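Local coordinates for protein uroporphyrinogen III cosynthase (HemD) (Helicobacter pylori, PDB 3P9Z) that probably catalyses the cyclisation of the linear tetrapyrrole hydroxymethylbilane to uroporphyrinogen III, with release of water, on the route to haem, at residues 7-12 and 18-23; 142-147 and 169-174; 156-161 and 178-183; 189-194 and 215-220. All blocks are in the same frame, centred on the assembly; numbering follows the deposited sequence.

Contact 1 (7-12 and 18-23); sequences IVWVHS and YKTLIL
Trp9 and Tyr18 form an offset edge-to-face pair, the indole turning its edge toward the face of the phenol ring with the two planes at 77°. The centroid of the five-membered ring of Trp9 lies 5.3 Å from that of the Tyr18 ring. Tyr18 CB sits in the indole plane, 3.3 Å from Trp9 CD1, and Lys19 O approaches the same edge. Ile7 runs alongside Tyr18 and points the same way, with Ile7 CB 4.0 Å from Tyr18 CD1. Thr20 sits beside Trp9 on this face of the sheet; its hydroxyl donates to Tyr18 O from above the carbonyl plane and also bonds to Ile15 N. On the other face, Val8 carries CG1 anti to the backbone N (chi1 -172°), which brings Val8 CG1 to 3.6 Å from Leu21 CD1, while Val8 CG2 lies beside the aliphatic chain of Lys19. Beneath these side chains the strands pair in parallel. Trp9 N donates to Lys19 O (3.0 Å), Leu21 N to Trp9 O (2.7 Å) and His11 N to Leu21 O (3.2 Å), and a water bridges Ile7 O and Lys19 N. On its far side, strand 7-10 hydrogen-bonds to strand 164-167. Helix 214-223 packs on the face of Trp9 and helix 170-179 on the opposite one, that of Val10 and Leu21, as in a three-layer alpha/beta/alpha sandwich.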
loop_
_atom_site.group_PDB
_atom_site.type_symbol
_atom_site.label_atom_id
_atom_site.label_comp_id
_atom_site.label_asym_id
_atom_site.label_seq_id
_atom_site.Cartn_x
_atom_site.Cartn_y
_atom_site.Cartn_z
ATOM N N ILE A 7 18.516 -8.786 10.697
ATOM C CA ILE A 7 17.139 -8.341 10.523
ATOM C C ILE A 7 16.956 -7.716 9.120
ATOM O O ILE A 7 17.631 -6.734 8.765
ATOM C CB ILE A 7 16.734 -7.373 11.648
ATOM C CG1 ILE A 7 16.730 -8.101 12.999
ATOM C CG2 ILE A 7 15.368 -6.707 11.370
ATOM C CD1 ILE A 7 16.700 -7.181 14.226
ATOM N N VAL A 8 16.051 -8.304 8.336
ATOM C CA VAL A 8 15.782 -7.863 6.962
ATOM C C VAL A 8 14.315 -7.429 6.769
ATOM O O VAL A 8 13.387 -8.177 7.080
ATOM C CB VAL A 8 16.143 -8.973 5.945
ATOM C CG1 VAL A 8 16.048 -8.470 4.508
ATOM C CG2 VAL A 8 17.540 -9.501 6.205
ATOM N N TRP A 9 14.125 -6.216 6.248
ATOM C CA TRP A 9 12.804 -5.692 5.923
ATOM C C TRP A 9 12.435 -6.108 4.502
ATOM O O TRP A 9 13.233 -5.955 3.565
ATOM C CB TRP A 9 12.802 -4.166 6.006
ATOM C CG TRP A 9 13.085 -3.602 7.373
ATOM C CD1 TRP A 9 14.304 -3.316 7.901
ATOM C CD2 TRP A 9 12.118 -3.248 8.373
ATOM N NE1 TRP A 9 14.169 -2.791 9.175
ATOM C CE2 TRP A 9 12.832 -2.743 9.485
ATOM C CE3 TRP A 9 10.719 -3.288 8.426
ATOM C CZ2 TRP A 9 12.192 -2.295 10.648
ATOM C CZ3 TRP A 9 10.077 -2.829 9.577
ATOM C CH2 TRP A 9 10.818 -2.346 10.674
ATOM N N VAL A 10 11.228 -6.637 4.346
ATOM C CA VAL A 10 10.663 -6.953 3.048
ATOM C C VAL A 10 9.469 -6.009 2.946
ATOM O O VAL A 10 8.409 -6.249 3.534
ATOM C CB VAL A 10 10.227 -8.444 2.948
ATOM C CG1 VAL A 10 9.812 -8.792 1.521
ATOM C CG2 VAL A 10 11.353 -9.387 3.421
ATOM N N HIS A 11 9.663 -4.920 2.204
ATOM C CA HIS A 11 8.854 -3.718 2.356
ATOM C C HIS A 11 9.036 -2.826 1.103
ATOM O O HIS A 11 9.784 -3.164 0.179
ATOM C CB HIS A 11 9.319 -3.016 3.650
ATOM C CG HIS A 11 8.621 -1.727 3.953
ATOM N ND1 HIS A 11 7.250 -1.610 4.005
ATOM C CD2 HIS A 11 9.117 -0.495 4.237
ATOM C CE1 HIS A 11 6.928 -0.363 4.307
ATOM N NE2 HIS A 11 8.044 0.337 4.442
ATOM N N SER A 12 8.344 -1.700 1.062
ATOM C CA SER A 12 8.350 -0.854 -0.151
ATOM C C SER A 12 9.422 0.244 -0.139
ATOM O O SER A 12 9.684 0.873 -1.166
ATOM C CB SER A 12 6.977 -0.222 -0.344
ATOM O OG SER A 12 6.577 0.384 0.871
ATOM N N TYR A 18 19.143 -0.887 8.038
ATOM C CA TYR A 18 18.795 -2.309 7.919
ATOM C C TYR A 18 18.723 -2.728 6.462
ATOM O O TYR A 18 18.206 -1.984 5.624
ATOM C CB TYR A 18 17.448 -2.609 8.605
ATOM C CG TYR A 18 17.500 -2.509 10.114
ATOM C CD1 TYR A 18 17.854 -3.613 10.892
ATOM C CD2 TYR A 18 17.202 -1.318 10.757
ATOM C CE1 TYR A 18 17.917 -3.528 12.278
ATOM C CE2 TYR A 18 17.251 -1.214 12.147
ATOM C CZ TYR A 18 17.617 -2.323 12.899
ATOM O OH TYR A 18 17.672 -2.228 14.273
ATOM N N LYS A 19 19.210 -3.931 6.173
ATOM C CA LYS A 19 18.997 -4.551 4.867
ATOM C C LYS A 19 17.481 -4.524 4.542
ATOM O O LYS A 19 16.634 -4.863 5.382
ATOM C CB LYS A 19 19.580 -5.978 4.881
ATOM C CG LYS A 19 19.354 -6.817 3.600
ATOM C CD LYS A 19 20.179 -8.126 3.640
ATOM C CE LYS A 19 19.844 -9.075 2.468
ATOM N NZ LYS A 19 20.254 -8.507 1.132
ATOM N N THR A 20 17.148 -4.072 3.342
ATOM C CA THR A 20 15.761 -4.040 2.893
ATOM C C THR A 20 15.606 -4.651 1.495
ATOM O O THR A 20 16.325 -4.288 0.562
ATOM C CB THR A 20 15.181 -2.610 2.905
ATOM O OG1 THR A 20 15.248 -2.068 4.233
ATOM C CG2 THR A 20 13.702 -2.608 2.453
ATOM N N LEU A 21 14.646 -5.559 1.357
ATOM C CA LEU A 21 14.316 -6.144 0.060
ATOM C C LEU A 21 13.105 -5.414 -0.514
ATOM O O LEU A 21 12.010 -5.488 0.051
ATOM C CB LEU A 21 14.018 -7.640 0.216
ATOM C CG LEU A 21 15.158 -8.674 0.091
ATOM C CD1 LEU A 21 16.386 -8.307 0.909
ATOM C CD2 LEU A 21 14.683 -10.073 0.489
ATOM N N ILE A 22 13.305 -4.696 -1.617
ATOM C CA ILE A 22 12.207 -3.992 -2.288
ATOM C C ILE A 22 11.959 -4.749 -3.580
ATOM O O ILE A 22 12.632 -4.523 -4.604
ATOM C CB ILE A 22 12.539 -2.493 -2.561
ATOM C CG1 ILE A 22 12.891 -1.770 -1.250
ATOM C CG2 ILE A 22 11.356 -1.765 -3.319
ATOM C CD1 ILE A 22 13.597 -0.398 -1.457
ATOM N N LEU A 23 10.994 -5.661 -3.527
ATOM C CA LEU A 23 10.793 -6.601 -4.620
ATOM C C LEU A 23 9.636 -6.246 -5.548
ATOM O O LEU A 23 9.426 -6.908 -6.565
ATOM C CB LEU A 23 10.568 -7.991 -4.051
ATOM C CG LEU A 23 11.627 -8.480 -3.058
ATOM C CD1 LEU A 23 11.174 -9.801 -2.492
ATOM C CD2 LEU A 23 12.968 -8.601 -3.749
HETATM O O HOH W 1 19.992 -5.560 8.206
#

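Contact 2 (142-147 and 169-174); sequences YENKLK and AISHAK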
loop_
_atom_site.group_PDB
_atom_site.type_symbol
_atom_site.label_atom_id
_atom_site.label_comp_id
_atom_site.label_asym_id
_atom_site.label_seq_id
_atom_site.Cartn_x
_atom_site.Cartn_y
_atom_site.Cartn_z
ATOM N N TYR A 142 -2.985 3.091 -10.578
ATOM C CA TYR A 142 -1.703 2.443 -10.289
ATOM C C TYR A 142 -1.838 0.945 -10.097
ATOM O O TYR A 142 -2.937 0.431 -9.876
ATOM C CB TYR A 142 -0.975 3.095 -9.088
ATOM C CG TYR A 142 -1.504 2.659 -7.745
ATOM C CD1 TYR A 142 -2.615 3.284 -7.186
ATOM C CD2 TYR A 142 -0.911 1.608 -7.034
ATOM C CE1 TYR A 142 -3.129 2.894 -5.963
ATOM C CE2 TYR A 142 -1.435 1.198 -5.782
ATOM C CZ TYR A 142 -2.537 1.863 -5.264
ATOM O OH TYR A 142 -3.083 1.502 -4.056
ATOM N N GLU A 143 -0.693 0.265 -10.197
ATOM C CA GLU A 143 -0.594 -1.156 -9.930
ATOM C C GLU A 143 0.703 -1.431 -9.177
ATOM O O GLU A 143 1.754 -0.847 -9.485
ATOM C CB GLU A 143 -0.630 -1.943 -11.236
ATOM C CG GLU A 143 -0.780 -3.436 -11.034
ATOM C CD GLU A 143 -0.759 -4.224 -12.334
ATOM O OE1 GLU A 143 -0.524 -3.632 -13.408
ATOM O OE2 GLU A 143 -0.984 -5.452 -12.275
ATOM N N ASN A 144 0.612 -2.290 -8.166
ATOM C CA ASN A 144 1.772 -2.729 -7.411
ATOM C C ASN A 144 2.197 -4.050 -8.023
ATOM O O ASN A 144 1.473 -5.044 -7.940
ATOM C CB ASN A 144 1.433 -2.880 -5.921
ATOM C CG ASN A 144 2.638 -3.287 -5.082
ATOM O OD1 ASN A 144 3.783 -2.941 -5.391
ATOM N ND2 ASN A 144 2.378 -4.024 -4.000
ATOM N N LYS A 145 3.362 -4.040 -8.657
ATOM C CA LYS A 145 3.781 -5.104 -9.555
ATOM C C LYS A 145 5.123 -5.713 -9.124
ATOM O O LYS A 145 6.020 -4.995 -8.670
ATOM C CB LYS A 145 3.965 -4.487 -10.944
ATOM C CG LYS A 145 3.638 -5.387 -12.093
ATOM C CD LYS A 145 3.492 -4.554 -13.367
ATOM C CE LYS A 145 3.423 -5.437 -14.605
ATOM N NZ LYS A 145 4.780 -5.945 -14.962
ATOM N N LEU A 146 5.264 -7.022 -9.325
ATOM C CA LEU A 146 6.523 -7.735 -9.074
ATOM C C LEU A 146 7.672 -7.214 -9.943
ATOM O O LEU A 146 7.525 -7.117 -11.149
ATOM C CB LEU A 146 6.345 -9.238 -9.331
ATOM C CG LEU A 146 7.600 -10.089 -9.089
ATOM C CD1 LEU A 146 7.932 -10.139 -7.597
ATOM C CD2 LEU A 146 7.472 -11.506 -9.669
ATOM N N LYS A 147 8.810 -6.900 -9.329
ATOM C CA LYS A 147 10.013 -6.531 -10.099
ATOM C C LYS A 147 10.548 -7.713 -10.903
ATOM O O LYS A 147 10.397 -8.874 -10.508
ATOM C CB LYS A 147 11.138 -6.026 -9.195
ATOM C CG LYS A 147 10.906 -4.686 -8.583
ATOM C CD LYS A 147 12.142 -4.241 -7.801
ATOM C CE LYS A 147 11.930 -2.856 -7.236
ATOM N NZ LYS A 147 13.105 -2.436 -6.421
ATOM N N ALA A 169 3.407 -6.455 4.164
ATOM C CA ALA A 169 2.169 -6.606 3.388
ATOM C C ALA A 169 2.211 -7.950 2.674
ATOM O O ALA A 169 3.279 -8.543 2.545
ATOM C CB ALA A 169 2.018 -5.468 2.364
ATOM N N ILE A 170 1.053 -8.430 2.233
ATOM C CA ILE A 170 0.960 -9.663 1.454
ATOM C C ILE A 170 1.794 -9.602 0.165
ATOM O O ILE A 170 2.500 -10.556 -0.171
ATOM C CB ILE A 170 -0.522 -10.035 1.111
ATOM C CG1 ILE A 170 -1.284 -10.447 2.379
ATOM C CG2 ILE A 170 -0.589 -11.151 0.025
ATOM C CD1 ILE A 170 -2.797 -10.586 2.181
ATOM N N SER A 171 1.710 -8.493 -0.558
ATOM C CA SER A 171 2.437 -8.366 -1.829
ATOM C C SER A 171 3.932 -8.667 -1.631
ATOM O O SER A 171 4.571 -9.319 -2.471
ATOM C CB SER A 171 2.258 -6.954 -2.389
ATOM O OG SER A 171 2.836 -6.000 -1.497
ATOM N N HIS A 172 4.476 -8.223 -0.502
ATOM C CA HIS A 172 5.876 -8.453 -0.175
ATOM C C HIS A 172 6.222 -9.912 0.146
ATOM O O HIS A 172 7.257 -10.422 -0.293
ATOM C CB HIS A 172 6.287 -7.524 0.971
ATOM C CG HIS A 172 6.186 -6.080 0.607
ATOM N ND1 HIS A 172 5.541 -5.149 1.393
ATOM C CD2 HIS A 172 6.617 -5.416 -0.490
ATOM C CE1 HIS A 172 5.589 -3.970 0.799
ATOM N NE2 HIS A 172 6.244 -4.104 -0.341
ATOM N N ALA A 173 5.351 -10.577 0.907
ATOM C CA ALA A 173 5.469 -12.007 1.143
ATOM C C ALA A 173 5.406 -12.789 -0.171
ATOM O O ALA A 173 6.245 -13.651 -0.437
ATOM C CB ALA A 173 4.376 -12.476 2.095
ATOM N N LYS A 174 4.412 -12.470 -0.991
ATOM C CA LYS A 174 4.238 -13.102 -2.293
ATOM C C LYS A 174 5.498 -12.964 -3.170
ATOM O O LYS A 174 5.981 -13.948 -3.732
ATOM C CB LYS A 174 3.002 -12.514 -2.993
ATOM C CG LYS A 174 2.582 -13.250 -4.252
ATOM C CD LYS A 174 1.174 -12.817 -4.696
ATOM C CE LYS A 174 0.773 -13.520 -5.996
ATOM N NZ LYS A 174 1.421 -12.887 -7.206
#
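Asn144 and Ser171 are the residues that touch between strand 135-146 and the first turn of helix 170-179, and their meeting is polar. Asn144 ND2 stands 3.2 Å from Ser171 OG and 3.3 Å from Ser171 CB, so the amide nitrogen comes up against the whole short serine side chain. Asn144 extends CG anti to the backbone N (chi1 -178°), which carries the amide across from the strand toward the helix. Ser171 answers with OG held between its backbone N and carbonyl carbon (chi1 63°). The same hydroxyl oxygen lies over the centre of one face of the His172 ring, 3.8 Å above its plane.

Backbone bonding supports each partner separately. Ala169 is the N-cap of the helix, and its carbonyl receives weak bonds from His172 N and Ala173 N; Lys174 N to Ile170 O, at 2.8 Å, is the first firm turn. Segment 142-147 pairs antiparallel with strand 19-28, through Cys27, Glu25 and Leu23.

Apolar packing comes from neighbouring residues: Asn144 leans on Phe26, and Leu146 packs on Ala175, His178 and Tyr179 farther along the helix.

Strands 19-28 and 135-146 probably form the connection between the two alpha/beta domains characteristic of uroporphyrinogen-III synthases. A meeting of neutral amide and hydroxyl, small in area and without a salt bridge, implies a light contact between connector and domain, consistent with the variable domain orientation known in this family.

Contact 3 (156-161 and 178-183); sequences ALKPKE and HYFEFL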
loop_
_atom_site.group_PDB
_atom_site.type_symbol
_atom_site.label_atom_id
_atom_site.label_comp_id
_atom_site.label_asym_id
_atom_site.label_seq_id
_atom_site.Cartn_x
_atom_site.Cartn_y
_atom_site.Cartn_z
ATOM N N ALA A 156 22.473 -10.873 -4.772
ATOM C CA ALA A 156 22.748 -9.761 -3.851
ATOM C C ALA A 156 21.651 -9.569 -2.786
ATOM O O ALA A 156 21.911 -9.101 -1.672
ATOM C CB ALA A 156 22.942 -8.476 -4.636
ATOM N N LEU A 157 20.420 -9.927 -3.128
ATOM C CA LEU A 157 19.307 -9.707 -2.219
ATOM C C LEU A 157 19.004 -10.916 -1.332
ATOM O O LEU A 157 18.267 -10.783 -0.359
ATOM C CB LEU A 157 18.059 -9.294 -3.000
ATOM C CG LEU A 157 18.129 -7.964 -3.758
ATOM C CD1 LEU A 157 17.019 -7.899 -4.783
ATOM C CD2 LEU A 157 18.065 -6.767 -2.808
ATOM N N LYS A 158 19.557 -12.086 -1.660
ATOM C CA LYS A 158 19.252 -13.291 -0.890
ATOM C C LYS A 158 19.680 -13.069 0.573
ATOM O O LYS A 158 20.830 -12.714 0.834
ATOM C CB LYS A 158 19.942 -14.521 -1.487
ATOM C CG LYS A 158 19.556 -15.865 -0.840
ATOM C CD LYS A 158 20.273 -17.029 -1.541
ATOM C CE LYS A 158 20.015 -18.382 -0.875
ATOM N NZ LYS A 158 18.603 -18.884 -1.009
ATOM N N PRO A 159 18.745 -13.258 1.526
ATOM C CA PRO A 159 19.100 -13.060 2.941
ATOM C C PRO A 159 20.184 -14.044 3.379
ATOM O O PRO A 159 20.288 -15.120 2.817
ATOM C CB PRO A 159 17.794 -13.367 3.690
ATOM C CG PRO A 159 16.707 -13.254 2.659
ATOM C CD PRO A 159 17.349 -13.698 1.361
ATOM N N LYS A 160 20.994 -13.676 4.361
ATOM C CA LYS A 160 21.896 -14.652 4.958
ATOM C C LYS A 160 21.039 -15.688 5.707
ATOM O O LYS A 160 19.878 -15.435 6.072
ATOM C CB LYS A 160 22.899 -13.968 5.899
ATOM N N GLU A 161 21.606 -16.860 5.931
ATOM C CA GLU A 161 20.912 -17.868 6.705
ATOM C C GLU A 161 20.618 -17.357 8.121
ATOM O O GLU A 161 21.322 -16.476 8.628
ATOM C CB GLU A 161 21.710 -19.163 6.695
ATOM C CG GLU A 161 21.875 -19.710 5.258
ATOM C CD GLU A 161 21.800 -21.227 5.187
ATOM O OE1 GLU A 161 21.758 -21.874 6.268
ATOM O OE2 GLU A 161 21.786 -21.766 4.050
ATOM N N HIS A 178 8.132 -15.812 -4.482
ATOM C CA HIS A 178 8.410 -15.960 -5.914
ATOM C C HIS A 178 9.896 -16.191 -6.167
ATOM O O HIS A 178 10.257 -17.025 -6.984
ATOM C CB HIS A 178 7.916 -14.752 -6.720
ATOM C CG HIS A 178 8.114 -14.903 -8.197
ATOM N ND1 HIS A 178 7.110 -15.315 -9.049
ATOM C CD2 HIS A 178 9.219 -14.746 -8.967
ATOM C CE1 HIS A 178 7.584 -15.382 -10.282
ATOM N NE2 HIS A 178 8.863 -15.049 -10.258
ATOM N N TYR A 179 10.761 -15.465 -5.464
ATOM C CA TYR A 179 12.185 -15.488 -5.792
ATOM C C TYR A 179 13.062 -16.372 -4.913
ATOM O O TYR A 179 14.097 -16.854 -5.363
ATOM C CB TYR A 179 12.754 -14.072 -5.776
ATOM C CG TYR A 179 12.450 -13.261 -7.023
ATOM C CD1 TYR A 179 12.992 -13.617 -8.259
ATOM C CD2 TYR A 179 11.654 -12.112 -6.958
ATOM C CE1 TYR A 179 12.719 -12.877 -9.408
ATOM C CE2 TYR A 179 11.387 -11.343 -8.116
ATOM C CZ TYR A 179 11.924 -11.729 -9.323
ATOM O OH TYR A 179 11.667 -10.992 -10.469
ATOM N N PHE A 180 12.670 -16.558 -3.660
ATOM C CA PHE A 180 13.558 -17.150 -2.671
ATOM C C PHE A 180 12.895 -18.271 -1.902
ATOM O O PHE A 180 11.725 -18.168 -1.511
ATOM C CB PHE A 180 14.022 -16.077 -1.673
ATOM C CG PHE A 180 14.680 -14.883 -2.316
ATOM C CD1 PHE A 180 15.928 -15.001 -2.939
ATOM C CD2 PHE A 180 14.054 -13.633 -2.299
ATOM C CE1 PHE A 180 16.537 -13.903 -3.523
ATOM C CE2 PHE A 180 14.663 -12.538 -2.879
ATOM C CZ PHE A 180 15.903 -12.673 -3.491
ATOM N N GLU A 181 13.650 -19.333 -1.673
ATOM C CA GLU A 181 13.235 -20.400 -0.774
ATOM C C GLU A 181 13.107 -19.815 0.637
ATOM O O GLU A 181 13.939 -19.019 1.078
ATOM C CB GLU A 181 14.287 -21.524 -0.806
ATOM C CG GLU A 181 13.992 -22.764 0.049
ATOM C CD GLU A 181 15.167 -23.784 0.097
ATOM O OE1 GLU A 181 16.294 -23.475 -0.375
ATOM O OE2 GLU A 181 14.968 -24.900 0.634
ATOM N N PHE A 182 12.031 -20.171 1.322
ATOM C CA PHE A 182 11.921 -19.849 2.713
ATOM C C PHE A 182 12.569 -20.985 3.495
ATOM O O PHE A 182 11.989 -22.067 3.675
ATOM C CB PHE A 182 10.478 -19.611 3.167
ATOM C CG PHE A 182 10.395 -18.933 4.507
ATOM C CD1 PHE A 182 10.481 -19.680 5.690
ATOM C CD2 PHE A 182 10.289 -17.549 4.596
ATOM C CE1 PHE A 182 10.434 -19.063 6.919
ATOM C CE2 PHE A 182 10.251 -16.926 5.827
ATOM C CZ PHE A 182 10.320 -17.682 6.997
ATOM N N LEU A 183 13.792 -20.716 3.929
ATOM C CA LEU A 183 14.581 -21.640 4.729
ATOM C C LEU A 183 13.921 -21.843 6.083
ATOM O O LEU A 183 13.358 -20.905 6.662
ATOM C CB LEU A 183 15.993 -21.077 4.916
ATOM C CG LEU A 183 16.839 -20.767 3.682
ATOM C CD1 LEU A 183 18.232 -20.329 4.114
ATOM C CD2 LEU A 183 16.938 -21.968 2.705
HETATM O O HOH W 2 16.294 -18.091 0.440
HETATM O O HOH W 3 16.586 -19.306 -2.608
#
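This is a surface contact between two helix-to-strand loops, in which Phe180 and Leu183 of one pack against Leu157, Lys158 and Glu161 of the other. The loop 180-183 belongs to the beta-alpha-beta crossover formed by strand 164-167, helix 170-179 and strand 187-190. The other loop leaves helix 151-157 and leads into strand 164-167. Both therefore lie at the same end of the parallel sheet, and their touching parts run in nearly the same direction, 11° apart.

Lys158 and Phe180 are each the first residue to depart from helical geometry, and they face one another where the helices end. The distal end of the Phe180 ring enters this junction obliquely: Phe180 CZ is 4.0 Å from Leu157 CB, and Phe180 CE1 is 3.8 Å from Lys158 CA. Tyr179 CB sits above one face of that ring, and Phe176 meets it at an angle from the helix. Farther along, the Leu183 side chain lies roughly perpendicular to that of Glu161, with Leu183 CD1 3.8 Å from Glu161 CD; Glu161 OE1 in turn bonds to Asn185.

No hydrogen bond joins the loops directly, yet two waters do so through Lys158, extended through chi3 and bent only at chi4 (68°). One water accepts from Lys158 NZ at 2.8 Å and donates to Glu181 O at 2.6 Å; the other accepts from both Lys158 NZ and Glu181 N.

Contact 4 (189-194 and 215-220); sequences ISIGNT and EACLEL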
loop_
_atom_site.group_PDB
_atom_site.type_symbol
_atom_site.label_atom_id
_atom_site.label_comp_id
_atom_site.label_asym_id
_atom_site.label_seq_id
_atom_site.Cartn_x
_atom_site.Cartn_y
_atom_site.Cartn_z
ATOM N N ILE A 189 8.386 -12.399 10.419
ATOM C CA ILE A 189 7.577 -11.506 11.200
ATOM C C ILE A 189 6.523 -10.879 10.290
ATOM O O ILE A 189 6.829 -10.459 9.173
ATOM C CB ILE A 189 8.459 -10.414 11.870
ATOM C CG1 ILE A 189 9.366 -11.087 12.920
ATOM C CG2 ILE A 189 7.588 -9.282 12.444
ATOM C CD1 ILE A 189 10.166 -10.136 13.787
ATOM N N SER A 190 5.284 -10.827 10.777
ATOM C CA SER A 190 4.197 -10.225 10.031
ATOM C C SER A 190 3.736 -8.973 10.722
ATOM O O SER A 190 3.595 -8.955 11.954
ATOM C CB SER A 190 3.026 -11.206 9.950
ATOM O OG SER A 190 3.377 -12.314 9.147
ATOM N N ILE A 191 3.471 -7.932 9.933
ATOM C CA ILE A 191 2.946 -6.676 10.491
ATOM C C ILE A 191 1.563 -6.853 11.151
ATOM O O ILE A 191 1.249 -6.206 12.161
ATOM C CB ILE A 191 2.900 -5.546 9.407
ATOM C CG1 ILE A 191 2.724 -4.160 10.069
ATOM C CG2 ILE A 191 1.825 -5.855 8.352
ATOM C CD1 ILE A 191 3.284 -2.960 9.229
ATOM N N GLY A 192 0.740 -7.732 10.585
ATOM C CA GLY A 192 -0.613 -7.988 11.108
ATOM C C GLY A 192 -1.092 -9.329 10.575
ATOM O O GLY A 192 -0.369 -9.972 9.796
ATOM N N ASN A 193 -2.300 -9.745 10.973
ATOM C CA ASN A 193 -2.754 -11.114 10.675
ATOM C C ASN A 193 -3.071 -11.380 9.210
ATOM O O ASN A 193 -2.981 -12.511 8.762
ATOM C CB ASN A 193 -3.874 -11.609 11.627
ATOM C CG ASN A 193 -5.153 -10.738 11.603
ATOM O OD1 ASN A 193 -5.407 -9.932 10.686
ATOM N ND2 ASN A 193 -5.969 -10.916 12.632
ATOM N N THR A 194 -3.428 -10.356 8.443
ATOM C CA THR A 194 -3.694 -10.608 7.033
ATOM C C THR A 194 -2.421 -11.108 6.351
ATOM O O THR A 194 -2.456 -12.065 5.576
ATOM C CB THR A 194 -4.284 -9.389 6.289
ATOM O OG1 THR A 194 -3.340 -8.328 6.310
ATOM C CG2 THR A 194 -5.568 -8.920 6.944
ATOM N N GLU A 215 7.318 0.243 13.570
ATOM C CA GLU A 215 7.954 0.332 14.878
ATOM C C GLU A 215 7.756 -0.934 15.712
ATOM O O GLU A 215 8.717 -1.471 16.268
ATOM C CB GLU A 215 7.450 1.563 15.648
ATOM C CG GLU A 215 7.857 2.908 15.015
ATOM C CD GLU A 215 6.869 3.454 13.964
ATOM O OE1 GLU A 215 5.987 2.718 13.469
ATOM O OE2 GLU A 215 6.987 4.652 13.632
ATOM N N ALA A 216 6.516 -1.410 15.795
ATOM C CA ALA A 216 6.227 -2.660 16.499
ATOM C C ALA A 216 6.878 -3.885 15.845
ATOM O O ALA A 216 7.243 -4.826 16.547
ATOM C CB ALA A 216 4.711 -2.866 16.656
ATOM N N CYS A 217 7.041 -3.872 14.521
ATOM C CA CYS A 217 7.741 -4.955 13.830
ATOM C C CYS A 217 9.211 -5.038 14.255
ATOM O O CYS A 217 9.782 -6.128 14.381
ATOM C CB CYS A 217 7.699 -4.769 12.310
ATOM S SG CYS A 217 6.101 -5.027 11.531
ATOM N N LEU A 218 9.841 -3.879 14.407
ATOM C CA LEU A 218 11.236 -3.856 14.817
ATOM C C LEU A 218 11.416 -4.274 16.288
ATOM O O LEU A 218 12.363 -5.010 16.606
ATOM C CB LEU A 218 11.877 -2.491 14.540
ATOM C CG LEU A 218 13.381 -2.408 14.810
ATOM C CD1 LEU A 218 14.166 -3.478 14.016
ATOM C CD2 LEU A 218 13.903 -0.986 14.513
ATOM N N GLU A 219 10.519 -3.821 17.167
ATOM C CA GLU A 219 10.580 -4.238 18.570
ATOM C C GLU A 219 10.566 -5.759 18.624
ATOM O O GLU A 219 11.416 -6.366 19.259
ATOM C CB GLU A 219 9.419 -3.672 19.404
ATOM C CG GLU A 219 9.514 -2.205 19.713
ATOM C CD GLU A 219 10.632 -1.863 20.701
ATOM O OE1 GLU A 219 11.009 -2.723 21.551
ATOM O OE2 GLU A 219 11.121 -0.715 20.632
ATOM N N LEU A 220 9.621 -6.362 17.915
ATOM C CA LEU A 220 9.516 -7.814 17.860
ATOM C C LEU A 220 10.795 -8.435 17.294
ATOM O O LEU A 220 11.347 -9.355 17.900
ATOM C CB LEU A 220 8.281 -8.254 17.059
ATOM C CG LEU A 220 8.003 -9.764 16.888
ATOM C CD1 LEU A 220 8.003 -10.524 18.222
ATOM C CD2 LEU A 220 6.668 -9.961 16.160
#
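Ile191 and Cys217 mark the closest backbone approach, with their CA atoms 6.1 Å apart, where strand 187-190 ends and helix 214-223 passes alongside. Just beyond, Gly192 is the N-cap of helix 193-201, and that helix leads away from the contact. Segment 215-220 is regular helix, in which Leu220 N bonds to Ala216 O, and it presents Cys217 and Leu220, one turn apart, to the strand.

No hydrogen bond crosses the interface; it is apolar packing. Cys217 SG points at Ile191 and lies 3.7 Å from Ile191 CA and 3.8 Å from Ile191 CG1. That thiol is placed by a first torsion of -71°, with SG anti to the carbonyl carbon. One turn farther along the helix, the side chains of Ile189 and Leu220 run antiparallel to each other, overlapping along their sides. Ile189 CD1 rests 3.8 Å from Leu220 CG, and Ile189 CG2 is 3.9 Å from Leu220 CD2, so both branches of the isoleucine are used.

Cys217 also packs on Ile166 and Trp9, extending the helix contact over strands 164-167 and 7-10. Strand 187-190 itself is hydrogen-bonded between strands 164-167 and 206-208, while Ser190 turns from the contact toward helix 193-201.

In the fold
Contacts 1 and 4 are the more buried pair; both involve the same sheet, and they meet on the face that carries Trp9, where Leu218 of the helix in contact 4 packs on Trp9 and Tyr18 of contact 1. Contact 1 differs in joining two strands by backbone bonds, whereas contact 4 is apolar helix-on-strand packing. Contacts 2 and 3 lie at the surface and use opposite ends of helix 170-179, one through a small polar meeting, the other through a ring, a methyl group and waters. Lys147 of contact 2 connects the two, its O bonding to Tyr179 OH, and it also bonds to Ile22 and Leu23 of contact 1. Contacts 3 and 4 do not touch.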